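Local coordinates for GRAS family transcription factor containing protein, expressed (Oryza sativa Japonica Group, PDB 5HYZ) that probably acts as a homodimeric, DNA-binding transcription factor of the GRAS family in plant development and resistance to environmental stress, at residues A[125-128]-A[129-133]; A[154-157]-A[158-162]; A[169-173]-A[174-178]; A[195-198]-A[199-203]. All blocks are in the same frame, centred on the assembly; numbering follows the deposited sequence.

Interaction 1: residues A[125-128]-A[129-133]; sequences AALL and QALAT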
ATOM      1  N   ALA A 125      11.742   5.249  -6.663  1.00 11.05           N
ATOM      2  CA  ALA A 125      12.235   4.406  -5.565  1.00 12.20           C
ATOM      3  C   ALA A 125      11.808   2.944  -5.820  1.00 10.99           C
ATOM      4  O   ALA A 125      12.619   2.017  -5.700  1.00 10.52           O
ATOM      5  CB  ALA A 125      11.689   4.906  -4.236  1.00 13.06           C
ATOM      6  N   ALA A 126      10.564   2.780  -6.277  1.00 10.48           N
ATOM      7  CA  ALA A 126      10.103   1.437  -6.617  1.00 10.37           C
ATOM      8  C   ALA A 126      10.922   0.830  -7.761  1.00 10.58           C
ATOM      9  O   ALA A 126      11.297  -0.384  -7.760  1.00 10.98           O
ATOM     10  CB  ALA A 126       8.569   1.484  -6.943  1.00 10.44           C
ATOM     11  N   LEU A 127      11.193   1.638  -8.790  1.00 10.18           N
ATOM     12  CA  LEU A 127      11.946   1.123  -9.902  1.00  9.33           C
ATOM     13  C   LEU A 127      13.389   0.774  -9.483  1.00 10.62           C
ATOM     14  O   LEU A 127      13.947  -0.220  -9.916  1.00 12.33           O
ATOM     15  CB  LEU A 127      12.016   2.181 -11.063  1.00  8.68           C
ATOM     16  CG  LEU A 127      12.758   1.581 -12.276  1.00 12.28           C
ATOM     17  CD1 LEU A 127      11.886   0.565 -13.083  1.00 14.44           C
ATOM     18  CD2 LEU A 127      13.173   2.679 -13.284  1.00 14.98           C
ATOM     19  N   LEU A 128      13.995   1.615  -8.665  1.00 10.37           N
ATOM     20  CA  LEU A 128      15.371   1.316  -8.208  1.00 10.31           C
ATOM     21  C   LEU A 128      15.404  -0.040  -7.480  1.00 12.56           C
ATOM     22  O   LEU A 128      16.273  -0.875  -7.701  1.00 14.45           O
ATOM     23  CB  LEU A 128      15.847   2.421  -7.269  1.00 12.25           C
ATOM     24  CG  LEU A 128      16.275   3.718  -8.012  1.00 15.05           C
ATOM     25  CD1 LEU A 128      16.486   4.898  -6.984  1.00 13.66           C
ATOM     26  CD2 LEU A 128      17.531   3.439  -8.850  1.00 20.06           C
ATOM     27  N   GLN A 129      14.455  -0.225  -6.586  1.00 11.57           N
ATOM     28  CA  GLN A 129      14.383  -1.532  -5.890  1.00 13.25           C
ATOM     29  C   GLN A 129      14.247  -2.703  -6.866  1.00 15.20           C
ATOM     30  O   GLN A 129      14.951  -3.763  -6.772  1.00 17.13           O
ATOM     31  CB  GLN A 129      13.209  -1.496  -4.922  1.00 10.64           C
ATOM     32  CG  GLN A 129      12.969  -2.858  -4.119  1.00 14.51           C
ATOM     33  CD  GLN A 129      14.012  -3.054  -3.055  1.00 22.53           C
ATOM     34  OE1 GLN A 129      14.675  -2.118  -2.630  1.00 17.85           O
ATOM     35  NE2 GLN A 129      14.174  -4.314  -2.603  1.00 24.65           N
ATOM     36  N   ALA A 130      13.361  -2.515  -7.852  1.00 13.29           N
ATOM     37  CA  ALA A 130      13.173  -3.555  -8.866  1.00 12.87           C
ATOM     38  C   ALA A 130      14.408  -3.802  -9.722  1.00 15.95           C
ATOM     39  O   ALA A 130      14.758  -4.949  -9.967  1.00 17.59           O
ATOM     40  CB  ALA A 130      11.941  -3.212  -9.753  1.00 15.80           C
ATOM     41  N   LEU A 131      15.096  -2.740 -10.167  1.00 13.23           N
ATOM     42  CA  LEU A 131      16.310  -2.871 -10.953  1.00 15.03           C
ATOM     43  C   LEU A 131      17.384  -3.598 -10.146  1.00 17.08           C
ATOM     44  O   LEU A 131      18.172  -4.365 -10.710  1.00 17.67           O
ATOM     45  CB  LEU A 131      16.856  -1.462 -11.395  1.00 13.78           C
ATOM     46  CG  LEU A 131      15.981  -0.791 -12.484  1.00 16.79           C
ATOM     47  CD1 LEU A 131      16.344   0.705 -12.675  1.00 15.40           C
ATOM     48  CD2 LEU A 131      16.122  -1.571 -13.776  1.00 19.07           C
ATOM     49  N   ALA A 132      17.402  -3.357  -8.835  1.00 17.92           N
ATOM     50  CA  ALA A 132      18.487  -3.931  -8.031  1.00 21.50           C
ATOM     51  C   ALA A 132      18.328  -5.406  -8.008  1.00 23.74           C
ATOM     52  O   ALA A 132      19.326  -6.121  -7.904  1.00 25.24           O
ATOM     53  CB  ALA A 132      18.505  -3.373  -6.612  1.00 23.40           C
ATOM     54  N   THR A 133      17.077  -5.863  -8.086  1.00 25.21           N
ATOM     55  CA  THR A 133      16.858  -7.302  -8.067  1.00 31.04           C
ATOM     56  C   THR A 133      16.460  -7.966  -9.419  1.00 32.71           C
ATOM     57  O   THR A 133      15.942  -9.094  -9.456  1.00 25.49           O
ATOM     58  CB  THR A 133      15.788  -7.635  -6.979  1.00 35.10           C
ATOM     59  OG1 THR A 133      14.628  -6.818  -7.162  1.00 33.42           O
ATOM     60  CG2 THR A 133      16.335  -7.257  -5.615  1.00 33.76           C
TER
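L127 and L131, one helical turn apart, meet through a methyl of the later residue: L131 CD1 reaches L127 CG at 3.7 Å and L127 CD2 at 3.8 Å, the two side chains crossing obliquely. Their first torsions set this up. L127 has CG opposite its backbone N (chi1 -177°), while L131 has CG beside its own N (chi1 -72°), swung back over the preceding turn until L131 CG stands 3.3 Å from L127 O. That carbonyl also accepts the backbone bond from L131 N at 2.8 Å, so the same oxygen is bonded by the amide and roofed by the leucine. Three more bonds of the i to i+4 kind, the last from A132 N to L128 O at 3.0 Å, more bent than the others, run along the final two turns before T133 leaves helical geometry. On another side of the helix Q129 bends at chi2, and its OE1 bonds to S334 OG of the second subunit, so this turn also serves the homodimer. Helix 122-132 links strands 110-118 and 141-148 as a beta-alpha-beta crossover: L127 and L131 rest on I113 and I111, L128 and L131 on I142, with helices 89-104 and 157-174 alongside.

Interaction 2: residues A[154-157]-A[158-162]; sequences PQPA and ASLAA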
ATOM      1  N   PRO A 154       4.214  26.577  -9.391  1.00 34.71           N
ATOM      2  CA  PRO A 154       5.240  27.434  -9.981  1.00 33.58           C
ATOM      3  C   PRO A 154       6.503  27.493  -9.134  1.00 31.19           C
ATOM      4  O   PRO A 154       7.526  28.063  -9.575  1.00 32.97           O
ATOM      5  CB  PRO A 154       4.544  28.809 -10.031  1.00 36.63           C
ATOM      6  CG  PRO A 154       3.612  28.761  -8.852  1.00 37.98           C
ATOM      7  CD  PRO A 154       3.144  27.349  -8.738  1.00 40.04           C
ATOM      8  N   GLN A 155       6.446  26.931  -7.933  1.00 27.64           N
ATOM      9  CA  GLN A 155       7.601  26.962  -7.048  1.00 29.50           C
ATOM     10  C   GLN A 155       8.048  25.573  -6.639  1.00 19.94           C
ATOM     11  O   GLN A 155       7.936  25.232  -5.486  1.00 24.08           O
ATOM     12  CB  GLN A 155       7.281  27.775  -5.793  1.00 29.05           C
ATOM     13  CG  GLN A 155       7.061  29.255  -6.137  1.00 41.63           C
ATOM     14  CD  GLN A 155       6.365  30.041  -5.023  1.00 55.97           C
ATOM     15  OE1 GLN A 155       5.270  29.665  -4.547  1.00 55.56           O
ATOM     16  NE2 GLN A 155       7.008  31.139  -4.590  1.00 50.12           N
ATOM     17  N   PRO A 156       8.530  24.763  -7.605  1.00 23.06           N
ATOM     18  CA  PRO A 156       8.829  23.353  -7.276  1.00 19.71           C
ATOM     19  C   PRO A 156      10.205  23.077  -6.665  1.00 21.26           C
ATOM     20  O   PRO A 156      10.504  21.938  -6.345  1.00 16.23           O
ATOM     21  CB  PRO A 156       8.753  22.683  -8.652  1.00 19.05           C
ATOM     22  CG  PRO A 156       9.440  23.775  -9.543  1.00 23.01           C
ATOM     23  CD  PRO A 156       8.750  25.041  -9.039  1.00 21.48           C
ATOM     24  N   ALA A 157      11.048  24.074  -6.478  1.00 19.83           N
ATOM     25  CA  ALA A 157      12.409  23.776  -6.074  1.00 18.23           C
ATOM     26  C   ALA A 157      12.563  23.041  -4.750  1.00 18.66           C
ATOM     27  O   ALA A 157      13.361  22.103  -4.684  1.00 16.99           O
ATOM     28  CB  ALA A 157      13.259  25.120  -6.049  1.00 21.87           C
ATOM     29  N   ALA A 158      11.828  23.419  -3.700  1.00 16.83           N
ATOM     30  CA  ALA A 158      12.018  22.762  -2.407  1.00 15.59           C
ATOM     31  C   ALA A 158      11.607  21.291  -2.528  1.00 15.11           C
ATOM     32  O   ALA A 158      12.285  20.380  -2.025  1.00 15.13           O
ATOM     33  CB  ALA A 158      11.186  23.475  -1.300  1.00 18.54           C
ATOM     34  N   SER A 159      10.512  21.098  -3.234  1.00 16.04           N
ATOM     35  CA  SER A 159       9.978  19.729  -3.372  1.00 19.11           C
ATOM     36  C   SER A 159      10.963  18.850  -4.183  1.00 16.03           C
ATOM     37  O   SER A 159      11.285  17.736  -3.789  1.00 14.31           O
ATOM     38  CB  SER A 159       8.591  19.766  -4.054  1.00 18.37           C
ATOM     39  OG  SER A 159       8.105  18.422  -4.135  1.00 22.96           O
ATOM     40  N   LEU A 160      11.483  19.395  -5.294  1.00 15.98           N
ATOM     41  CA  LEU A 160      12.425  18.628  -6.114  1.00 13.29           C
ATOM     42  C   LEU A 160      13.685  18.325  -5.401  1.00 13.86           C
ATOM     43  O   LEU A 160      14.227  17.256  -5.515  1.00 10.23           O
ATOM     44  CB  LEU A 160      12.773  19.416  -7.413  1.00 14.37           C
ATOM     45  CG  LEU A 160      11.668  19.534  -8.442  1.00 15.54           C
ATOM     46  CD1 LEU A 160      12.048  20.634  -9.551  1.00 16.01           C
ATOM     47  CD2 LEU A 160      11.403  18.152  -9.082  1.00 16.72           C
ATOM     48  N   ALA A 161      14.248  19.317  -4.706  1.00 12.21           N
ATOM     49  CA  ALA A 161      15.464  19.055  -3.960  1.00 12.04           C
ATOM     50  C   ALA A 161      15.276  17.974  -2.909  1.00 12.24           C
ATOM     51  O   ALA A 161      16.153  17.160  -2.673  1.00 12.65           O
ATOM     52  CB  ALA A 161      15.975  20.399  -3.283  1.00 12.93           C
ATOM     53  N   ALA A 162      14.133  18.006  -2.237  1.00 13.11           N
ATOM     54  CA  ALA A 162      13.912  16.980  -1.221  1.00 15.14           C
ATOM     55  C   ALA A 162      13.779  15.583  -1.862  1.00 11.79           C
ATOM     56  O   ALA A 162      14.237  14.607  -1.301  1.00 12.78           O
ATOM     57  CB  ALA A 162      12.664  17.307  -0.377  1.00 13.27           C
TER
HETATM   58  O   HOH W   1       8.418  23.084  -3.848  1.00 20.90           O
HETATM   59  O   HOH W   2      10.344  26.115  -3.739  1.00 22.01           O
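P156 and L160 lie side by side with their side chains pointing the same way, the pyrrolidine ring flanked by one methyl of the leucine. L160 CD1 is 4.0 Å from P156 CB and only slightly farther from CG, so the methyl rests against the CB-CG side of the ring. The leucine reaches this place because its CG sits next to the backbone N (chi1 -70°), which carries the branch back toward the start of the helix and leaves L160 CG 3.4 Å from P156 O. The carbonyl beneath is held as well: L160 N donates to P156 O at 2.9 Å, and the approach is almost in line with the C=O bond (172° at the oxygen). This is the opening turn of helix 157-174, the connection between parallel strands 141-148 and 177-182 in the Rossmann-like sheet of the GRAS domain. As in any helix, the first amides lack carbonyls one turn earlier in the spiral, and two waters take their place here. One accepts from S159 N at 3.0 Å and donates to Q155 O at 2.7 Å; the other spans A158 N and Q155 O, so a single loop carbonyl receives both. S159 CB stands 3.7 Å from P156 O, and its side chain packs on Q120 and L152. A161 N bonds to A157 O at 2.9 Å on the solvent-facing side, where A157, A158 and A161 present small methyls, whereas P156 and L160 both turn to P148 at the end of strand 141-148.

Interaction 3: residues A[169-173]-A[174-178]; sequences DFAKL and LGVDF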
ATOM      1  N   ASP A 169      19.625   9.049  -1.305  1.00 13.12           N
ATOM      2  CA  ASP A 169      19.842   8.272  -0.040  1.00 13.21           C
ATOM      3  C   ASP A 169      19.388   6.816  -0.239  1.00 16.03           C
ATOM      4  O   ASP A 169      20.025   5.829   0.197  1.00 12.29           O
ATOM      5  CB  ASP A 169      19.105   8.899   1.152  1.00 14.58           C
ATOM      6  CG  ASP A 169      19.737  10.237   1.603  1.00 25.87           C
ATOM      7  OD1 ASP A 169      20.866  10.563   1.157  1.00 26.05           O
ATOM      8  OD2 ASP A 169      19.069  10.964   2.359  1.00 29.41           O
ATOM      9  N   PHE A 170      18.265   6.668  -0.969  1.00 13.21           N
ATOM     10  CA  PHE A 170      17.768   5.298  -1.227  1.00 12.24           C
ATOM     11  C   PHE A 170      18.700   4.464  -2.078  1.00 12.73           C
ATOM     12  O   PHE A 170      18.985   3.256  -1.822  1.00 12.95           O
ATOM     13  CB  PHE A 170      16.377   5.430  -1.895  1.00 13.79           C
ATOM     14  CG  PHE A 170      15.624   4.112  -2.023  1.00 11.96           C
ATOM     15  CD1 PHE A 170      15.011   3.570  -0.919  1.00 19.25           C
ATOM     16  CD2 PHE A 170      15.534   3.447  -3.261  1.00 14.89           C
ATOM     17  CE1 PHE A 170      14.336   2.372  -1.006  1.00 18.24           C
ATOM     18  CE2 PHE A 170      14.863   2.206  -3.345  1.00 13.10           C
ATOM     19  CZ  PHE A 170      14.245   1.712  -2.207  1.00 15.13           C
ATOM     20  N   ALA A 171      19.220   5.099  -3.138  1.00 11.02           N
ATOM     21  CA  ALA A 171      20.140   4.417  -4.011  1.00 10.53           C
ATOM     22  C   ALA A 171      21.405   3.977  -3.248  1.00  9.13           C
ATOM     23  O   ALA A 171      21.993   2.959  -3.597  1.00 12.84           O
ATOM     24  CB  ALA A 171      20.555   5.340  -5.215  1.00 11.87           C
ATOM     25  N   LYS A 172      21.855   4.805  -2.295  1.00 11.29           N
ATOM     26  CA  LYS A 172      23.008   4.350  -1.463  1.00 14.20           C
ATOM     27  C   LYS A 172      22.717   2.999  -0.778  1.00 15.19           C
ATOM     28  O   LYS A 172      23.607   2.119  -0.721  1.00 14.57           O
ATOM     29  CB  LYS A 172      23.342   5.374  -0.417  1.00 15.91           C
ATOM     30  CG  LYS A 172      23.978   6.577  -1.072  1.00 17.94           C
ATOM     31  CD  LYS A 172      24.171   7.640   0.007  1.00 23.55           C
ATOM     32  CE  LYS A 172      24.724   8.937  -0.599  1.00 27.24           C
ATOM     33  NZ  LYS A 172      24.479   9.983   0.416  1.00 39.57           N
ATOM     34  N   LEU A 173      21.472   2.836  -0.327  1.00 13.87           N
ATOM     35  CA  LEU A 173      21.098   1.563   0.342  1.00 16.12           C
ATOM     36  C   LEU A 173      20.983   0.376  -0.613  1.00 19.48           C
ATOM     37  O   LEU A 173      20.860  -0.770  -0.178  1.00 18.31           O
ATOM     38  CB  LEU A 173      19.766   1.732   1.049  1.00 18.50           C
ATOM     39  CG  LEU A 173      19.703   2.796   2.115  1.00 28.23           C
ATOM     40  CD1 LEU A 173      18.289   2.805   2.693  1.00 28.27           C
ATOM     41  CD2 LEU A 173      20.748   2.569   3.168  1.00 31.91           C
ATOM     42  N   LEU A 174      21.009   0.648  -1.926  1.00 13.71           N
ATOM     43  CA  LEU A 174      21.134  -0.419  -2.922  1.00 12.21           C
ATOM     44  C   LEU A 174      22.509  -0.669  -3.476  1.00 17.12           C
ATOM     45  O   LEU A 174      22.676  -1.582  -4.285  1.00 15.88           O
ATOM     46  CB  LEU A 174      20.215  -0.115  -4.140  1.00 16.47           C
ATOM     47  CG  LEU A 174      18.756   0.188  -3.798  1.00 19.25           C
ATOM     48  CD1 LEU A 174      18.082   0.857  -5.047  1.00 16.74           C
ATOM     49  CD2 LEU A 174      18.001  -1.070  -3.401  1.00 17.14           C
ATOM     50  N   GLY A 175      23.485   0.194  -3.145  1.00 12.79           N
ATOM     51  CA  GLY A 175      24.814  -0.012  -3.667  1.00 14.96           C
ATOM     52  C   GLY A 175      24.879   0.322  -5.146  1.00 17.87           C
ATOM     53  O   GLY A 175      25.702  -0.233  -5.871  1.00 17.30           O
ATOM     54  N   VAL A 176      24.012   1.205  -5.612  1.00 15.47           N
ATOM     55  CA  VAL A 176      24.060   1.537  -7.072  1.00 15.50           C
ATOM     56  C   VAL A 176      24.458   2.970  -7.323  1.00 18.59           C
ATOM     57  O   VAL A 176      24.037   3.862  -6.572  1.00 17.13           O
ATOM     58  CB  VAL A 176      22.709   1.314  -7.785  1.00 20.90           C
ATOM     59  CG1 VAL A 176      22.255  -0.058  -7.595  1.00 27.99           C
ATOM     60  CG2 VAL A 176      21.671   2.151  -7.183  1.00 20.97           C
ATOM     61  N   ASP A 177      25.303   3.177  -8.351  1.00 14.35           N
ATOM     62  CA  ASP A 177      25.705   4.553  -8.747  1.00 17.44           C
ATOM     63  C   ASP A 177      24.472   5.247  -9.303  1.00 15.76           C
ATOM     64  O   ASP A 177      23.795   4.676 -10.173  1.00 16.18           O
ATOM     65  CB  ASP A 177      26.835   4.502  -9.781  1.00 20.07           C
ATOM     66  CG  ASP A 177      27.425   5.900 -10.146  1.00 33.72           C
ATOM     67  OD1 ASP A 177      27.315   6.870  -9.355  1.00 39.33           O
ATOM     68  OD2 ASP A 177      28.053   5.996 -11.240  1.00 37.18           O
ATOM     69  N   PHE A 178      24.168   6.433  -8.786  1.00 13.58           N
ATOM     70  CA  PHE A 178      22.883   7.065  -9.100  1.00 15.03           C
ATOM     71  C   PHE A 178      23.031   8.582  -9.240  1.00 16.21           C
ATOM     72  O   PHE A 178      23.741   9.205  -8.470  1.00 13.70           O
ATOM     73  CB  PHE A 178      21.868   6.735  -7.987  1.00 12.21           C
ATOM     74  CG  PHE A 178      20.553   7.442  -8.133  1.00 11.46           C
ATOM     75  CD1 PHE A 178      19.577   6.941  -9.010  1.00 10.18           C
ATOM     76  CD2 PHE A 178      20.295   8.579  -7.389  1.00 11.18           C
ATOM     77  CE1 PHE A 178      18.343   7.597  -9.161  1.00 12.07           C
ATOM     78  CE2 PHE A 178      19.080   9.275  -7.528  1.00 12.21           C
ATOM     79  CZ  PHE A 178      18.084   8.776  -8.412  1.00 11.78           C
TER
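F170 and L174 pack ring against methyl: L174 CD1 comes obliquely to the CD2-CE2 bond of the phenyl ring, 3.9 Å from F170 CE2 and nearly as close to CD2. The second aromatic, F178, takes the methyl of A171 near its root, with A171 CB 3.4 Å from F178 CB and 3.6 Å from F178 CG, again from an oblique direction. F178 has CG opposite its backbone N (chi1 174°), a torsion that goes with CB and the near end of the ring, rather than its far end, lying against the alanine. V176 adds a third apolar touch, its CG2 lying 3.9 Å from A171 CB, so the small alanine is covered by two residues of the outgoing chain. Between helix and strand the backbone reverses through a Schellman motif. G175 has a positive phi (73°), and the motif's two bonds run from V176 N to A171 O, which is weak, and from G175 N to K172 O at 3.1 Å. L174 N adds a shorter turn bond to A171 O at 3.0 Å. The L174 and G175 amides come from above the carbonyl planes, consistent with a tightened final turn. F178 then enters strand 177-182 against I142 and I144, while F170 and L174 also meet S334 of the second subunit. The polar and apolar parts of the contact thus have separate tasks: backbone bonds take up the A171 and K172 carbonyls, K138 NZ bonds to L174 O, and hydrocarbon contacts fold the strand back beneath the helix it leaves.

Interaction 4: residues A[195-198]-A[199-203]; sequences FLVE and PDEAV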
ATOM      1  N   PHE A 195      18.962  17.054 -22.308  1.00 12.78           N
ATOM      2  CA  PHE A 195      18.809  15.832 -21.506  1.00 15.50           C
ATOM      3  C   PHE A 195      20.121  15.108 -21.266  1.00 15.99           C
ATOM      4  O   PHE A 195      20.153  14.156 -20.473  1.00 18.81           O
ATOM      5  CB  PHE A 195      17.768  14.932 -22.216  1.00 10.09           C
ATOM      6  CG  PHE A 195      16.418  15.578 -22.242  1.00 13.03           C
ATOM      7  CD1 PHE A 195      16.078  16.545 -23.207  1.00 14.79           C
ATOM      8  CD2 PHE A 195      15.505  15.306 -21.232  1.00 13.99           C
ATOM      9  CE1 PHE A 195      14.805  17.159 -23.161  1.00 14.90           C
ATOM     10  CE2 PHE A 195      14.289  15.910 -21.167  1.00 11.81           C
ATOM     11  CZ  PHE A 195      13.913  16.853 -22.116  1.00 13.58           C
ATOM     12  N   LEU A 196      21.201  15.539 -21.948  1.00 14.43           N
ATOM     13  CA  LEU A 196      22.546  15.002 -21.697  1.00 15.60           C
ATOM     14  C   LEU A 196      22.576  13.458 -21.797  1.00 19.91           C
ATOM     15  O   LEU A 196      23.155  12.763 -20.956  1.00 19.40           O
ATOM     16  CB  LEU A 196      23.059  15.475 -20.322  1.00 15.64           C
ATOM     17  CG  LEU A 196      23.107  17.001 -20.233  1.00 19.38           C
ATOM     18  CD1 LEU A 196      23.338  17.398 -18.759  1.00 15.31           C
ATOM     19  CD2 LEU A 196      24.314  17.480 -21.058  1.00 21.38           C
ATOM     20  N   VAL A 197      21.944  12.933 -22.843  1.00 19.63           N
ATOM     21  CA  VAL A 197      21.917  11.480 -23.063  1.00 20.32           C
ATOM     22  C   VAL A 197      23.268  11.040 -23.582  1.00 22.70           C
ATOM     23  O   VAL A 197      23.995  11.811 -24.201  1.00 24.57           O
ATOM     24  CB  VAL A 197      20.788  11.058 -24.044  1.00 25.76           C
ATOM     25  CG1 VAL A 197      19.413  11.399 -23.443  1.00 25.53           C
ATOM     26  CG2 VAL A 197      21.008  11.668 -25.434  1.00 33.28           C
ATOM     27  N   GLU A 198      23.657   9.827 -23.228  1.00 20.15           N
ATOM     28  CA  GLU A 198      24.966   9.271 -23.606  1.00 19.96           C
ATOM     29  C   GLU A 198      24.777   8.008 -24.415  1.00 23.62           C
ATOM     30  O   GLU A 198      23.796   7.252 -24.224  1.00 23.39           O
ATOM     31  CB  GLU A 198      25.794   8.970 -22.370  1.00 25.14           C
ATOM     32  CG  GLU A 198      25.996  10.234 -21.582  1.00 28.22           C
ATOM     33  CD  GLU A 198      26.964  10.106 -20.450  1.00 39.92           C
ATOM     34  OE1 GLU A 198      27.000   9.042 -19.770  1.00 44.37           O
ATOM     35  OE2 GLU A 198      27.697  11.097 -20.240  1.00 49.66           O
ATOM     36  N   PRO A 199      25.716   7.751 -25.324  1.00 33.61           N
ATOM     37  CA  PRO A 199      25.515   6.640 -26.257  1.00 39.77           C
ATOM     38  C   PRO A 199      25.531   5.259 -25.566  1.00 32.26           C
ATOM     39  O   PRO A 199      24.937   4.319 -26.096  1.00 39.02           O
ATOM     40  CB  PRO A 199      26.688   6.807 -27.249  1.00 43.35           C
ATOM     41  CG  PRO A 199      27.755   7.480 -26.457  1.00 44.18           C
ATOM     42  CD  PRO A 199      27.021   8.416 -25.507  1.00 42.37           C
ATOM     43  N   ASP A 200      26.132   5.138 -24.384  1.00 24.13           N
ATOM     44  CA  ASP A 200      26.211   3.807 -23.776  1.00 28.11           C
ATOM     45  C   ASP A 200      25.095   3.487 -22.762  1.00 27.35           C
ATOM     46  O   ASP A 200      25.243   2.567 -21.962  1.00 28.88           O
ATOM     47  CB  ASP A 200      27.588   3.636 -23.100  1.00 37.04           C
ATOM     48  CG  ASP A 200      27.844   4.674 -21.979  1.00 44.39           C
ATOM     49  OD1 ASP A 200      27.076   5.662 -21.830  1.00 41.03           O
ATOM     50  OD2 ASP A 200      28.817   4.495 -21.214  1.00 49.98           O
ATOM     51  N   GLU A 201      23.984   4.224 -22.776  1.00 25.90           N
ATOM     52  CA  GLU A 201      22.975   3.985 -21.750  1.00 19.20           C
ATOM     53  C   GLU A 201      21.657   3.763 -22.464  1.00 17.87           C
ATOM     54  O   GLU A 201      21.463   4.236 -23.583  1.00 20.88           O
ATOM     55  CB  GLU A 201      22.897   5.182 -20.771  1.00 21.14           C
ATOM     56  CG  GLU A 201      22.325   6.357 -21.421  1.00 27.29           C
ATOM     57  CD  GLU A 201      22.484   7.663 -20.613  1.00 26.93           C
ATOM     58  OE1 GLU A 201      23.038   7.580 -19.503  1.00 26.67           O
ATOM     59  OE2 GLU A 201      21.960   8.691 -21.140  1.00 29.54           O
ATOM     60  N   ALA A 202      20.762   3.002 -21.861  1.00 15.79           N
ATOM     61  CA  ALA A 202      19.414   2.869 -22.397  1.00 16.80           C
ATOM     62  C   ALA A 202      18.553   3.945 -21.782  1.00 15.50           C
ATOM     63  O   ALA A 202      18.616   4.175 -20.574  1.00 19.13           O
ATOM     64  CB  ALA A 202      18.817   1.501 -22.081  1.00 16.89           C
ATOM     65  N   VAL A 203      17.681   4.529 -22.590  1.00 12.15           N
ATOM     66  CA  VAL A 203      16.815   5.574 -22.129  1.00 10.00           C
ATOM     67  C   VAL A 203      15.366   5.056 -22.042  1.00 10.71           C
ATOM     68  O   VAL A 203      14.913   4.362 -22.959  1.00 11.66           O
ATOM     69  CB  VAL A 203      16.858   6.765 -23.118  1.00 12.19           C
ATOM     70  CG1 VAL A 203      15.830   7.775 -22.688  1.00 12.67           C
ATOM     71  CG2 VAL A 203      18.287   7.376 -23.136  1.00 15.24           C
TER
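E201 OE2 is gripped by three groups: the backbone N of E198, which donates to it at 2.9 Å, R143 through a salt bridge, and H112 through a hydrogen bond with ND1, this histidine being part of the predicted VHIID motif. The E198 amide comes from above the carboxylate plane, 64° out of it. Chi1 of E201 (70°) places CG between its backbone N and carbonyl carbon, and the chain beyond runs straight back across the turn, with E201 CG 3.3 Å from E198 O. The turn is a type I beta turn from E198 to E201, closed by a weak bond from E201 N to E198 O at 3.4 Å; P199 and D200 fill its middle positions. The side-chain bond from E201 to the E198 amide probably helps to brace the turn, whose own backbone bond is weak. E198 and D200 lie side by side, their carboxylates turned 54° apart and E198 OE1 4.0 Å from D200 OD1. R141 forms salt bridges with E198 and E201, and K110 with D200, which probably offsets the gathering of acids. On the apolar side V197 and V203 cross at about a right angle, CG1 of V197 standing 4.2 Å from CG2 of V203. Strand 202-208 then runs beside strand 110-118, with A202 bonded to the backbone of K110 and H112, and V197 leans on H112 and L232.

Interactions 1 and 3 are neighbours, their centres about 10 Å apart: helices 122-132 and 157-174 meet through L128 CB and L174 CD1 at 3.5 Å, and A125 O lies 3.3 Å from F170 CE2. Both also touch the second subunit. Interactions 2 and 3 belong to the start and the end of helix 157-174, with centres about 22 Å apart. Interaction 4 does not touch the others, its centre about 20 Å from that of interaction 3, but both lead into strands of one sheet, and R141 on strand 141-148 links them, touching D177 and bridging to E198 and E201. Together they mark several helix and strand ends of the Rossmann-like part of the GRAS domain.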